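Local coordinates for putative ring-cleaving dioxygenase MhqO (Bacillus subtilis subsp. subtilis, PDB 3OAJ), which is a putative iron-dependent extradiol ring-cleavage dioxygenase that may contribute to the breakdown of aromatic compounds, at residues 3-11 with 191-199; 218-229 with 263-271. All blocks are in the same frame, centred on the assembly; numbering follows the deposited sequence.

Interaction 1: residues 3-11 with 191-199. With ZN (zinc ion), chain C.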
ATOM      1  N   ALA A   3     -22.430  -2.356 -12.529  1.00 25.26           N
ATOM      2  CA  ALA A   3     -20.996  -1.958 -12.705  1.00 24.66           C
ATOM      3  C   ALA A   3     -20.011  -3.059 -12.278  1.00 23.94           C
ATOM      4  O   ALA A   3     -20.264  -4.247 -12.501  1.00 25.03           O
ATOM      5  CB  ALA A   3     -20.709  -0.636 -11.972  1.00 24.87           C
ATOM      6  N   LYS A   4     -18.898  -2.668 -11.667  1.00 22.10           N
ATOM      7  CA  LYS A   4     -17.812  -3.603 -11.343  1.00 21.04           C
ATOM      8  C   LYS A   4     -17.701  -3.812  -9.830  1.00 19.23           C
ATOM      9  O   LYS A   4     -18.338  -3.088  -9.059  1.00 18.79           O
ATOM     10  CB  LYS A   4     -16.485  -3.070 -11.906  1.00 21.78           C
ATOM     11  CG  LYS A   4     -16.442  -2.901 -13.434  1.00 23.13           C
ATOM     12  CD  LYS A   4     -16.276  -4.232 -14.162  1.00 22.09           C
ATOM     13  CE  LYS A   4     -14.861  -4.788 -14.002  1.00 22.46           C
ATOM     14  NZ  LYS A   4     -14.833  -6.281 -14.130  1.00 21.92           N
ATOM     15  N   LYS A   5     -16.910  -4.805  -9.411  1.00 18.68           N
ATOM     16  CA  LYS A   5     -16.671  -5.080  -7.985  1.00 18.89           C
ATOM     17  C   LYS A   5     -15.250  -5.570  -7.701  1.00 18.30           C
ATOM     18  O   LYS A   5     -14.885  -6.674  -8.074  1.00 20.57           O
ATOM     19  CB  LYS A   5     -17.664  -6.129  -7.483  1.00 20.55           C
ATOM     20  CG  LYS A   5     -17.815  -6.219  -5.982  1.00 23.96           C
ATOM     21  CD  LYS A   5     -19.015  -7.090  -5.595  1.00 24.36           C
ATOM     22  CE  LYS A   5     -20.333  -6.515  -6.126  1.00 24.73           C
ATOM     23  NZ  LYS A   5     -20.888  -5.437  -5.250  1.00 26.19           N
ATOM     24  N   THR A   6     -14.461  -4.762  -7.008  1.00 15.45           N
ATOM     25  CA  THR A   6     -13.107  -5.157  -6.621  1.00 13.69           C
ATOM     26  C   THR A   6     -13.086  -5.836  -5.252  1.00 12.86           C
ATOM     27  O   THR A   6     -13.819  -5.448  -4.346  1.00 13.17           O
ATOM     28  CB  THR A   6     -12.162  -3.933  -6.617  1.00 12.68           C
ATOM     29  OG1 THR A   6     -10.831  -4.338  -6.262  1.00 12.17           O
ATOM     30  CG2 THR A   6     -12.626  -2.860  -5.612  1.00 13.04           C
ATOM     31  N   MET A   7     -12.220  -6.826  -5.082  1.00 12.47           N
ATOM     32  CA  MET A   7     -12.041  -7.456  -3.777  1.00 13.03           C
ATOM     33  C   MET A   7     -11.468  -6.518  -2.718  1.00 11.68           C
ATOM     34  O   MET A   7     -11.725  -6.689  -1.527  1.00 11.87           O
ATOM     35  CB  MET A   7     -11.153  -8.690  -3.907  1.00 15.70           C
ATOM     36  CG  MET A   7     -11.852  -9.835  -4.641  1.00 20.22           C
ATOM     37  SD  MET A   7     -13.092 -10.598  -3.575  1.00 23.20           S
ATOM     38  CE  MET A   7     -11.960 -11.598  -2.614  1.00 20.01           C
ATOM     39  N   GLY A   8     -10.736  -5.501  -3.155  1.00 10.58           N
ATOM     40  CA  GLY A   8     -10.081  -4.610  -2.188  1.00 10.13           C
ATOM     41  C   GLY A   8      -8.753  -4.095  -2.697  1.00  9.99           C
ATOM     42  O   GLY A   8      -8.435  -4.230  -3.888  1.00 10.86           O
ATOM     43  N   ILE A   9      -7.964  -3.536  -1.788  1.00 10.32           N
ATOM     44  CA  ILE A   9      -6.652  -3.014  -2.136  1.00  9.73           C
ATOM     45  C   ILE A   9      -5.718  -4.158  -2.598  1.00  8.54           C
ATOM     46  O   ILE A   9      -5.681  -5.251  -1.989  1.00  9.19           O
ATOM     47  CB  ILE A   9      -6.032  -2.300  -0.926  1.00  9.58           C
ATOM     48  CG1 ILE A   9      -6.879  -1.081  -0.505  1.00  9.65           C
ATOM     49  CG2 ILE A   9      -4.560  -1.916  -1.192  1.00  9.83           C
ATOM     50  CD1 ILE A   9      -6.537  -0.544   0.898  1.00  9.49           C
ATOM     51  N   HIS A  10      -4.999  -3.895  -3.692  1.00  9.31           N
ATOM     52  CA  HIS A  10      -3.915  -4.737  -4.169  1.00 10.18           C
ATOM     53  C   HIS A  10      -2.615  -4.293  -3.498  1.00 10.04           C
ATOM     54  O   HIS A  10      -1.971  -5.074  -2.817  1.00 10.80           O
ATOM     55  CB  HIS A  10      -3.822  -4.665  -5.714  1.00 10.53           C
ATOM     56  CG  HIS A  10      -2.823  -5.600  -6.315  1.00 10.57           C
ATOM     57  ND1 HIS A  10      -1.465  -5.356  -6.286  1.00 10.86           N
ATOM     58  CD2 HIS A  10      -2.983  -6.765  -6.988  1.00 10.53           C
ATOM     59  CE1 HIS A  10      -0.831  -6.346  -6.890  1.00 11.04           C
ATOM     60  NE2 HIS A  10      -1.727  -7.197  -7.352  1.00 10.45           N
ATOM     61  N   HIS A  11      -2.236  -3.035  -3.705  1.00  9.90           N
ATOM     62  CA  HIS A  11      -1.052  -2.477  -3.047  1.00  9.88           C
ATOM     63  C   HIS A  11      -1.226  -0.970  -2.942  1.00  9.59           C
ATOM     64  O   HIS A  11      -2.132  -0.401  -3.547  1.00  9.35           O
ATOM     65  CB  HIS A  11       0.247  -2.803  -3.815  1.00 10.39           C
ATOM     66  CG  HIS A  11       0.318  -2.220  -5.193  1.00  9.53           C
ATOM     67  ND1 HIS A  11      -0.174  -2.875  -6.305  1.00  9.23           N
ATOM     68  CD2 HIS A  11       0.863  -1.062  -5.646  1.00  9.93           C
ATOM     69  CE1 HIS A  11       0.069  -2.146  -7.383  1.00  9.86           C
ATOM     70  NE2 HIS A  11       0.687  -1.038  -7.013  1.00 10.14           N
ATOM     71  N   SER A 191     -15.116  -3.522   0.900  1.00 11.88           N
ATOM     72  CA  SER A 191     -15.037  -4.381  -0.285  1.00 11.92           C
ATOM     73  C   SER A 191     -15.269  -5.820   0.137  1.00 13.09           C
ATOM     74  O   SER A 191     -15.315  -6.098   1.328  1.00 13.60           O
ATOM     75  CB  SER A 191     -13.698  -4.204  -1.013  1.00 12.39           C
ATOM     76  OG  SER A 191     -12.612  -4.578  -0.194  1.00 12.03           O
ATOM     77  N   ALA A 192     -15.420  -6.715  -0.837  1.00 14.16           N
ATOM     78  CA  ALA A 192     -15.859  -8.081  -0.549  1.00 14.95           C
ATOM     79  C   ALA A 192     -14.749  -9.021  -0.104  1.00 15.24           C
ATOM     80  O   ALA A 192     -15.024 -10.112   0.412  1.00 16.52           O
ATOM     81  CB  ALA A 192     -16.615  -8.674  -1.740  1.00 15.67           C
ATOM     82  N   GLY A 193     -13.500  -8.613  -0.303  1.00 14.56           N
ATOM     83  CA  GLY A 193     -12.367  -9.423   0.120  1.00 14.34           C
ATOM     84  C   GLY A 193     -12.221  -9.452   1.627  1.00 13.92           C
ATOM     85  O   GLY A 193     -12.969  -8.775   2.345  1.00 13.97           O
ATOM     86  N   ASP A 194     -11.252 -10.234   2.106  1.00 13.89           N
ATOM     87  CA  ASP A 194     -11.054 -10.411   3.543  1.00 14.58           C
ATOM     88  C   ASP A 194      -9.879  -9.608   4.099  1.00 13.73           C
ATOM     89  O   ASP A 194      -9.523  -9.757   5.270  1.00 14.45           O
ATOM     90  CB  ASP A 194     -10.896 -11.895   3.889  1.00 16.79           C
ATOM     91  CG  ASP A 194      -9.641 -12.520   3.292  1.00 19.01           C
ATOM     92  OD1 ASP A 194      -8.866 -11.842   2.591  1.00 19.41           O
ATOM     93  OD2 ASP A 194      -9.438 -13.730   3.517  1.00 19.69           O
ATOM     94  N   ILE A 195      -9.313  -8.738   3.258  1.00 12.58           N
ATOM     95  CA  ILE A 195      -8.109  -7.980   3.583  1.00 12.22           C
ATOM     96  C   ILE A 195      -8.117  -6.745   2.691  1.00 10.86           C
ATOM     97  O   ILE A 195      -8.728  -6.769   1.616  1.00 11.46           O
ATOM     98  CB  ILE A 195      -6.826  -8.872   3.371  1.00 12.85           C
ATOM     99  CG1 ILE A 195      -5.578  -8.290   4.041  1.00 12.56           C
ATOM    100  CG2 ILE A 195      -6.587  -9.222   1.919  1.00 12.72           C
ATOM    101  CD1 ILE A 195      -5.585  -8.357   5.571  1.00 13.55           C
ATOM    102  N   GLY A 196      -7.488  -5.661   3.137  1.00 10.64           N
ATOM    103  CA  GLY A 196      -7.422  -4.426   2.341  1.00 10.71           C
ATOM    104  C   GLY A 196      -8.813  -3.937   1.986  1.00 10.23           C
ATOM    105  O   GLY A 196      -9.059  -3.442   0.869  1.00 10.17           O
ATOM    106  N   ASN A 197      -9.732  -4.036   2.947  1.00  9.91           N
ATOM    107  CA  ASN A 197     -11.152  -4.006   2.603  1.00  9.78           C
ATOM    108  C   ASN A 197     -12.005  -2.933   3.260  1.00  9.86           C
ATOM    109  O   ASN A 197     -13.167  -2.754   2.876  1.00 11.15           O
ATOM    110  CB  ASN A 197     -11.772  -5.390   2.829  1.00 10.93           C
ATOM    111  CG  ASN A 197     -11.600  -5.891   4.241  1.00 11.57           C
ATOM    112  OD1 ASN A 197     -10.868  -5.318   5.035  1.00 11.44           O
ATOM    113  ND2 ASN A 197     -12.238  -7.012   4.541  1.00 13.69           N
ATOM    114  N   VAL A 198     -11.458  -2.228   4.238  1.00  9.49           N
ATOM    115  CA  VAL A 198     -12.224  -1.192   4.929  1.00  9.78           C
ATOM    116  C   VAL A 198     -11.703   0.188   4.514  1.00 10.45           C
ATOM    117  O   VAL A 198     -10.594   0.601   4.890  1.00 11.03           O
ATOM    118  CB  VAL A 198     -12.189  -1.377   6.477  1.00  9.07           C
ATOM    119  CG1 VAL A 198     -12.990  -0.274   7.152  1.00 10.83           C
ATOM    120  CG2 VAL A 198     -12.732  -2.760   6.885  1.00 11.22           C
ATOM    121  N   ILE A 199     -12.500   0.864   3.706  1.00  9.69           N
ATOM    122  CA  ILE A 199     -12.085   2.123   3.089  1.00  9.46           C
ATOM    123  C   ILE A 199     -12.856   3.309   3.672  1.00 10.32           C
ATOM    124  O   ILE A 199     -14.061   3.411   3.476  1.00 10.67           O
ATOM    125  CB  ILE A 199     -12.255   2.055   1.542  1.00 10.29           C
ATOM    126  CG1 ILE A 199     -11.652   0.761   0.954  1.00 10.93           C
ATOM    127  CG2 ILE A 199     -11.708   3.322   0.881  1.00 11.29           C
ATOM    128  CD1 ILE A 199     -10.138   0.530   1.261  1.00 11.25           C
TER
HETATM  129 ZN    ZN C 500       0.839   0.613  -8.300  0.70 17.63          ZN
HETATM  130  O   HOH W   1     -16.283  -6.063  -3.211  1.00 38.03           O
HETATM  131  O   HOH W   2      -7.744  -6.980  -0.967  1.00 12.04           O

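Interaction 2: residues 218-229 with 263-271. With ZN (zinc ion), chain C.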
ATOM      1  N   HIS A 218      -0.089   6.561  -4.922  1.00 10.81           N
ATOM      2  CA  HIS A 218      -1.341   6.027  -5.447  1.00 10.90           C
ATOM      3  C   HIS A 218      -1.802   4.793  -4.697  1.00 10.20           C
ATOM      4  O   HIS A 218      -1.034   4.192  -3.917  1.00 10.53           O
ATOM      5  CB  HIS A 218      -1.228   5.744  -6.950  1.00 12.10           C
ATOM      6  CG  HIS A 218      -0.228   4.681  -7.309  1.00 12.21           C
ATOM      7  ND1 HIS A 218       1.077   4.982  -7.642  1.00 12.85           N
ATOM      8  CD2 HIS A 218      -0.350   3.339  -7.444  1.00 12.94           C
ATOM      9  CE1 HIS A 218       1.715   3.871  -7.965  1.00 13.19           C
ATOM     10  NE2 HIS A 218       0.880   2.856  -7.837  1.00 12.62           N
ATOM     11  N   ILE A 219      -3.066   4.432  -4.922  1.00  9.14           N
ATOM     12  CA  ILE A 219      -3.634   3.232  -4.349  1.00  9.34           C
ATOM     13  C   ILE A 219      -4.136   2.313  -5.458  1.00  9.91           C
ATOM     14  O   ILE A 219      -4.852   2.756  -6.355  1.00 10.40           O
ATOM     15  CB  ILE A 219      -4.740   3.589  -3.301  1.00  9.53           C
ATOM     16  CG1 ILE A 219      -5.346   2.316  -2.682  1.00  9.61           C
ATOM     17  CG2 ILE A 219      -5.827   4.509  -3.889  1.00 10.49           C
ATOM     18  CD1 ILE A 219      -6.026   2.546  -1.323  1.00 11.44           C
ATOM     19  N   ALA A 220      -3.758   1.034  -5.376  1.00  9.38           N
ATOM     20  CA  ALA A 220      -4.166   0.058  -6.381  1.00  9.20           C
ATOM     21  C   ALA A 220      -5.222  -0.890  -5.824  1.00 10.02           C
ATOM     22  O   ALA A 220      -5.114  -1.398  -4.693  1.00 11.30           O
ATOM     23  CB  ALA A 220      -2.967  -0.734  -6.869  1.00  9.92           C
ATOM     24  N   TRP A 221      -6.246  -1.095  -6.641  1.00 10.19           N
ATOM     25  CA  TRP A 221      -7.332  -2.025  -6.365  1.00  9.92           C
ATOM     26  C   TRP A 221      -7.147  -3.300  -7.172  1.00 10.50           C
ATOM     27  O   TRP A 221      -6.589  -3.279  -8.258  1.00 11.31           O
ATOM     28  CB  TRP A 221      -8.658  -1.349  -6.730  1.00 10.56           C
ATOM     29  CG  TRP A 221      -8.779  -0.009  -6.061  1.00  9.99           C
ATOM     30  CD1 TRP A 221      -8.469   1.200  -6.602  1.00 10.15           C
ATOM     31  CD2 TRP A 221      -9.201   0.252  -4.714  1.00 10.06           C
ATOM     32  NE1 TRP A 221      -8.661   2.192  -5.682  1.00 10.37           N
ATOM     33  CE2 TRP A 221      -9.126   1.640  -4.520  1.00 10.43           C
ATOM     34  CE3 TRP A 221      -9.648  -0.559  -3.660  1.00 11.00           C
ATOM     35  CZ2 TRP A 221      -9.468   2.248  -3.316  1.00 10.25           C
ATOM     36  CZ3 TRP A 221      -9.987   0.050  -2.456  1.00 11.39           C
ATOM     37  CH2 TRP A 221      -9.922   1.442  -2.312  1.00 11.01           C
ATOM     38  N   ARG A 222      -7.611  -4.406  -6.620  1.00 10.53           N
ATOM     39  CA  ARG A 222      -7.443  -5.730  -7.231  1.00 10.55           C
ATOM     40  C   ARG A 222      -8.367  -6.014  -8.400  1.00 11.45           C
ATOM     41  O   ARG A 222      -9.542  -5.663  -8.387  1.00 12.37           O
ATOM     42  CB  ARG A 222      -7.666  -6.818  -6.178  1.00 10.58           C
ATOM     43  CG  ARG A 222      -6.596  -6.811  -5.097  1.00 11.69           C
ATOM     44  CD  ARG A 222      -6.960  -7.656  -3.907  1.00 12.20           C
ATOM     45  NE  ARG A 222      -7.078  -9.055  -4.269  1.00 12.75           N
ATOM     46  CZ  ARG A 222      -7.502 -10.002  -3.449  1.00 13.65           C
ATOM     47  NH1 ARG A 222      -7.838  -9.709  -2.199  1.00 14.34           N
ATOM     48  NH2 ARG A 222      -7.572 -11.245  -3.883  1.00 14.88           N
ATOM     49  N   ALA A 223      -7.810  -6.677  -9.409  1.00 11.69           N
ATOM     50  CA  ALA A 223      -8.596  -7.374 -10.423  1.00 11.88           C
ATOM     51  C   ALA A 223      -8.183  -8.832 -10.341  1.00 12.57           C
ATOM     52  O   ALA A 223      -7.022  -9.120 -10.053  1.00 12.12           O
ATOM     53  CB  ALA A 223      -8.343  -6.796 -11.830  1.00 12.33           C
ATOM     54  N   ASN A 224      -9.115  -9.737 -10.616  1.00 14.26           N
ATOM     55  CA  ASN A 224      -8.853 -11.174 -10.495  1.00 15.29           C
ATOM     56  C   ASN A 224      -7.780 -11.700 -11.451  1.00 14.45           C
ATOM     57  O   ASN A 224      -7.005 -12.579 -11.092  1.00 14.53           O
ATOM     58  CB  ASN A 224     -10.136 -11.993 -10.729  1.00 18.07           C
ATOM     59  CG  ASN A 224     -11.249 -11.673  -9.736  1.00 23.09           C
ATOM     60  OD1 ASN A 224     -12.422 -11.546 -10.121  1.00 21.98           O
ATOM     61  ND2 ASN A 224     -10.903 -11.564  -8.469  1.00 20.87           N
ATOM     62  N   ASP A 225      -7.755 -11.154 -12.665  1.00 14.10           N
ATOM     63  CA  ASP A 225      -6.891 -11.634 -13.734  1.00 14.01           C
ATOM     64  C   ASP A 225      -6.859 -10.601 -14.859  1.00 13.60           C
ATOM     65  O   ASP A 225      -7.489  -9.544 -14.749  1.00 13.70           O
ATOM     66  CB  ASP A 225      -7.335 -13.030 -14.228  1.00 15.25           C
ATOM     67  CG  ASP A 225      -8.793 -13.089 -14.673  1.00 15.48           C
ATOM     68  OD1 ASP A 225      -9.396 -12.054 -15.025  1.00 15.98           O
ATOM     69  OD2 ASP A 225      -9.329 -14.224 -14.720  1.00 17.01           O
ATOM     70  N   ASP A 226      -6.106 -10.894 -15.919  1.00 13.65           N
ATOM     71  CA  ASP A 226      -5.976  -9.979 -17.048  1.00 13.55           C
ATOM     72  C   ASP A 226      -7.328  -9.630 -17.663  1.00 13.16           C
ATOM     73  O   ASP A 226      -7.576  -8.459 -17.963  1.00 13.25           O
ATOM     74  CB  ASP A 226      -5.036 -10.545 -18.115  1.00 15.23           C
ATOM     75  CG  ASP A 226      -3.593 -10.597 -17.655  1.00 18.03           C
ATOM     76  OD1 ASP A 226      -3.248  -9.929 -16.658  1.00 16.27           O
ATOM     77  OD2 ASP A 226      -2.786 -11.290 -18.307  1.00 17.55           O
ATOM     78  N   GLU A 227      -8.190 -10.632 -17.874  1.00 13.31           N
ATOM     79  CA  GLU A 227      -9.514 -10.384 -18.469  1.00 14.23           C
ATOM     80  C   GLU A 227     -10.350  -9.401 -17.645  1.00 13.33           C
ATOM     81  O   GLU A 227     -10.947  -8.473 -18.176  1.00 13.84           O
ATOM     82  CB  GLU A 227     -10.275 -11.693 -18.729  1.00 17.80           C
ATOM     83  CG  GLU A 227     -11.563 -11.524 -19.545  1.00 28.01           C
ATOM     84  CD  GLU A 227     -11.347 -10.964 -20.962  1.00 23.13           C
ATOM     85  OE1 GLU A 227     -10.267 -11.191 -21.569  1.00 28.88           O
ATOM     86  OE2 GLU A 227     -12.279 -10.303 -21.478  1.00 29.77           O
ATOM     87  N   ASP A 228     -10.346  -9.573 -16.337  1.00 12.13           N
ATOM     88  CA  ASP A 228     -11.102  -8.706 -15.439  1.00 12.47           C
ATOM     89  C   ASP A 228     -10.547  -7.275 -15.537  1.00 11.64           C
ATOM     90  O   ASP A 228     -11.305  -6.307 -15.611  1.00 11.92           O
ATOM     91  CB  ASP A 228     -10.972  -9.285 -14.024  1.00 14.32           C
ATOM     92  CG  ASP A 228     -11.850  -8.603 -13.002  1.00 13.91           C
ATOM     93  OD1 ASP A 228     -12.938  -8.092 -13.346  1.00 16.97           O
ATOM     94  OD2 ASP A 228     -11.452  -8.614 -11.824  1.00 16.59           O
ATOM     95  N   GLN A 229      -9.219  -7.159 -15.566  1.00 10.62           N
ATOM     96  CA  GLN A 229      -8.603  -5.844 -15.711  1.00 10.01           C
ATOM     97  C   GLN A 229      -8.983  -5.153 -17.026  1.00 10.90           C
ATOM     98  O   GLN A 229      -9.222  -3.933 -17.046  1.00 11.76           O
ATOM     99  CB  GLN A 229      -7.083  -5.925 -15.576  1.00  9.62           C
ATOM    100  CG  GLN A 229      -6.391  -4.603 -15.849  1.00 10.29           C
ATOM    101  CD  GLN A 229      -4.918  -4.703 -15.623  1.00  9.44           C
ATOM    102  OE1 GLN A 229      -4.203  -5.357 -16.369  1.00 11.87           O
ATOM    103  NE2 GLN A 229      -4.455  -4.076 -14.555  1.00 11.17           N
ATOM    104  N   ILE A 263      -7.318  11.780  -6.406  1.00 10.63           N
ATOM    105  CA  ILE A 263      -6.498  10.658  -5.983  1.00 10.81           C
ATOM    106  C   ILE A 263      -6.158   9.812  -7.205  1.00 10.78           C
ATOM    107  O   ILE A 263      -7.028   9.554  -8.042  1.00 11.08           O
ATOM    108  CB  ILE A 263      -7.225   9.802  -4.930  1.00 11.26           C
ATOM    109  CG1 ILE A 263      -7.732  10.672  -3.774  1.00 10.72           C
ATOM    110  CG2 ILE A 263      -6.290   8.750  -4.361  1.00 11.02           C
ATOM    111  CD1 ILE A 263      -8.715   9.941  -2.848  1.00 12.43           C
ATOM    112  N   LEU A 264      -4.906   9.369  -7.299  1.00 10.91           N
ATOM    113  CA  LEU A 264      -4.522   8.455  -8.362  1.00 10.75           C
ATOM    114  C   LEU A 264      -4.864   7.023  -7.962  1.00 10.11           C
ATOM    115  O   LEU A 264      -4.361   6.518  -6.952  1.00 10.07           O
ATOM    116  CB  LEU A 264      -3.034   8.613  -8.692  1.00 11.47           C
ATOM    117  CG  LEU A 264      -2.533   7.725  -9.845  1.00 10.76           C
ATOM    118  CD1 LEU A 264      -3.311   8.005 -11.129  1.00 11.86           C
ATOM    119  CD2 LEU A 264      -1.026   7.918 -10.071  1.00 11.94           C
ATOM    120  N   PHE A 265      -5.739   6.395  -8.753  1.00  9.41           N
ATOM    121  CA  PHE A 265      -6.132   5.010  -8.525  1.00  9.25           C
ATOM    122  C   PHE A 265      -5.454   4.117  -9.562  1.00  9.97           C
ATOM    123  O   PHE A 265      -5.079   4.559 -10.660  1.00 10.94           O
ATOM    124  CB  PHE A 265      -7.651   4.864  -8.712  1.00  9.81           C
ATOM    125  CG  PHE A 265      -8.486   5.174  -7.469  1.00  9.76           C
ATOM    126  CD1 PHE A 265      -7.970   5.874  -6.379  1.00 10.42           C
ATOM    127  CD2 PHE A 265      -9.828   4.795  -7.435  1.00 10.46           C
ATOM    128  CE1 PHE A 265      -8.754   6.158  -5.277  1.00 10.73           C
ATOM    129  CE2 PHE A 265     -10.632   5.063  -6.311  1.00 10.58           C
ATOM    130  CZ  PHE A 265     -10.091   5.755  -5.236  1.00 10.98           C
ATOM    131  N   GLU A 266      -5.356   2.840  -9.229  1.00  9.88           N
ATOM    132  CA  GLU A 266      -4.781   1.860 -10.139  1.00 10.12           C
ATOM    133  C   GLU A 266      -5.633   0.606 -10.016  1.00 10.19           C
ATOM    134  O   GLU A 266      -6.203   0.355  -8.958  1.00 10.80           O
ATOM    135  CB  GLU A 266      -3.332   1.576  -9.724  1.00 10.63           C
ATOM    136  CG  GLU A 266      -2.652   0.376 -10.433  1.00 12.41           C
ATOM    137  CD  GLU A 266      -1.259   0.111  -9.923  1.00 12.11           C
ATOM    138  OE1 GLU A 266      -0.784   0.831  -9.022  1.00 12.49           O
ATOM    139  OE2 GLU A 266      -0.635  -0.849 -10.419  1.00 15.04           O
ATOM    140  N   ILE A 267      -5.775  -0.138 -11.109  1.00  9.46           N
ATOM    141  CA  ILE A 267      -6.269  -1.520 -11.024  1.00  9.82           C
ATOM    142  C   ILE A 267      -5.088  -2.415 -11.388  1.00 10.37           C
ATOM    143  O   ILE A 267      -4.508  -2.267 -12.462  1.00 10.88           O
ATOM    144  CB  ILE A 267      -7.463  -1.798 -11.970  1.00 11.58           C
ATOM    145  CG1 ILE A 267      -8.559  -0.717 -11.846  1.00 13.98           C
ATOM    146  CG2 ILE A 267      -7.982  -3.264 -11.791  1.00 12.92           C
ATOM    147  CD1 ILE A 267      -9.221  -0.620 -10.512  1.00 14.65           C
ATOM    148  N   ALA A 268      -4.750  -3.331 -10.482  1.00 10.41           N
ATOM    149  CA  ALA A 268      -3.642  -4.260 -10.642  1.00 10.08           C
ATOM    150  C   ALA A 268      -4.150  -5.685 -10.551  1.00 10.48           C
ATOM    151  O   ALA A 268      -4.979  -6.012  -9.693  1.00 11.05           O
ATOM    152  CB  ALA A 268      -2.604  -4.026  -9.559  1.00 10.49           C
ATOM    153  N   THR A 269      -3.631  -6.539 -11.421  1.00  9.95           N
ATOM    154  CA  THR A 269      -4.033  -7.925 -11.417  1.00 10.17           C
ATOM    155  C   THR A 269      -3.432  -8.693 -10.247  1.00 10.57           C
ATOM    156  O   THR A 269      -2.255  -8.490  -9.896  1.00 10.20           O
ATOM    157  CB  THR A 269      -3.613  -8.637 -12.715  1.00 10.22           C
ATOM    158  OG1 THR A 269      -2.191  -8.580 -12.876  1.00 11.69           O
ATOM    159  CG2 THR A 269      -4.303  -8.044 -13.941  1.00 11.74           C
ATOM    160  N   ASP A 270      -4.215  -9.600  -9.651  1.00 11.56           N
ATOM    161  CA  ASP A 270      -3.668 -10.453  -8.591  1.00 11.56           C
ATOM    162  C   ASP A 270      -2.453 -11.264  -9.078  1.00 11.33           C
ATOM    163  O   ASP A 270      -1.409 -11.235  -8.429  1.00 11.85           O
ATOM    164  CB  ASP A 270      -4.732 -11.375  -7.960  1.00 12.22           C
ATOM    165  CG  ASP A 270      -5.705 -10.624  -7.046  1.00 13.68           C
ATOM    166  OD1 ASP A 270      -5.456  -9.437  -6.721  1.00 11.92           O
ATOM    167  OD2 ASP A 270      -6.741 -11.219  -6.670  1.00 14.25           O
ATOM    168  N   PRO A 271      -2.567 -11.969 -10.227  1.00 11.18           N
ATOM    169  CA  PRO A 271      -1.387 -12.673 -10.739  1.00 11.51           C
ATOM    170  C   PRO A 271      -0.405 -11.786 -11.527  1.00 11.38           C
ATOM    171  O   PRO A 271      -0.789 -10.707 -12.010  1.00 11.55           O
ATOM    172  CB  PRO A 271      -1.987 -13.744 -11.672  1.00 11.55           C
ATOM    173  CG  PRO A 271      -3.300 -13.206 -12.097  1.00 14.90           C
ATOM    174  CD  PRO A 271      -3.767 -12.228 -11.043  1.00 11.58           C
TER
HETATM  175 ZN    ZN C 500       0.839   0.613  -8.300  0.70 17.63          ZN
HETATM  176  O   HOH W   3      -1.249 -10.756 -15.032  1.00 24.06           O

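Interaction 1: residues 3-11 with 191-199
The carbonyl oxygen of Met-7 takes two bonds from the loop 191-197. Gly-193 N meets it in the carbonyl plane, on a lone pair, whereas Ser-191 OG reaches Met-7 O at 2.6 Å from 44° above that plane. The hydroxyl gets there because chi1 of Ser-191 (62°) sets OG between its own backbone N and carbonyl carbon, which also lays OG 3.2 Å from Gly-8 CA. Gly-8 passes close to the loop, its CA 3.4 Å from Gly-196 O. Met-7, bent at chi2 and chi3, curls back so that CE rests 3.5 Å from Gly-193 CA and SD lies alongside Gly-193 N. Further on, Ile-9 N gives a nearly straight bond (173°) to Gly-196 O, 2.9 Å away. The Ile-9 side chain runs past that same oxygen, with CG1 3.5 Å from Gly-196 O, and the Ile-9 and Ile-199 side chains cross obliquely, Ile-9 CD1 touching Ile-199 CD1 at 3.8 Å. One water links Thr-6 O to Ala-192 N; another gives hydrogen bonds to Ile-9 O and Ile-195 O. Beyond the contact, His-11 ND1 donates in its ring plane to His-10 ND1 and His-11 NE2 binds zinc. His-10 and His-11 form a classic beta bulge facing Ala-220 of strand 215-223; Thr-6 packs on Trp-232 of helix 226-238, and Ile-199, at the start of strand 198-202 of the other sheet, touches Trp-221.

Interaction 2: residues 218-229 with 263-271
His-218 and Glu-266 meet at the zinc ion, each giving it one atom: His-218 NE2 at 2.3 Å from zinc and Glu-266 OE1 at 1.8 Å from it. From CB, the Glu-266 side chain runs outward fully extended, CG anti to the backbone N (chi1 170°). Its CB and CG both lie against Ala-220 CB, CD passes the same methyl at 3.6 Å, and OE1 ends on the metal at the edge of the His-218 ring, whose plane is turned 51° from the carboxylate. His-11 completes the protein ligands. Strands 218-223 and 264-269 run parallel, in the paired beta-alpha-beta-beta-beta modules of the vicinal oxygen chelate fold, with helix 226-238 following the first strand. On the face bearing Ile-219 and Phe-265, Trp-221 makes a T-shaped stack, its edge directed at the Phe-265 face, with Trp-221 NE1 3.3 Å above the Phe-265 ring plane and over its centre. Arg-222, bent at chi3, grips Asp-270 side-on in a salt bridge: NE donates to OD1 at 3.0 Å, and NH2, with OD2 in the guanidinium plane, donates to Asp-270 OD2 at 2.9 Å. From the helix, Gln-229 NE2 makes a weak bond to Ile-267 O and a second bond to Asn-253 O.

How the interactions relate
Along the chain the two interactions come in series, interaction 1 closing at 199 before interaction 2 opens at 218, and they lie about 10 Å apart, centre to centre. They share one mixed sheet, in which strand 9-16 neighbours strand 215-223 and strand 264-269 follows on its other side. Strand 198-202 belongs to the second sheet, so interaction 1 spans the two sheets while interaction 2 stays within one sheet and the helix after its first strand. Direct ties include the salt bridge from Lys-4 NZ to Asp-228 OD1, 2.7 Å long. Zinc, probably standing in for iron, joins residues from both interactions, bringing distant chain segments into one metal site.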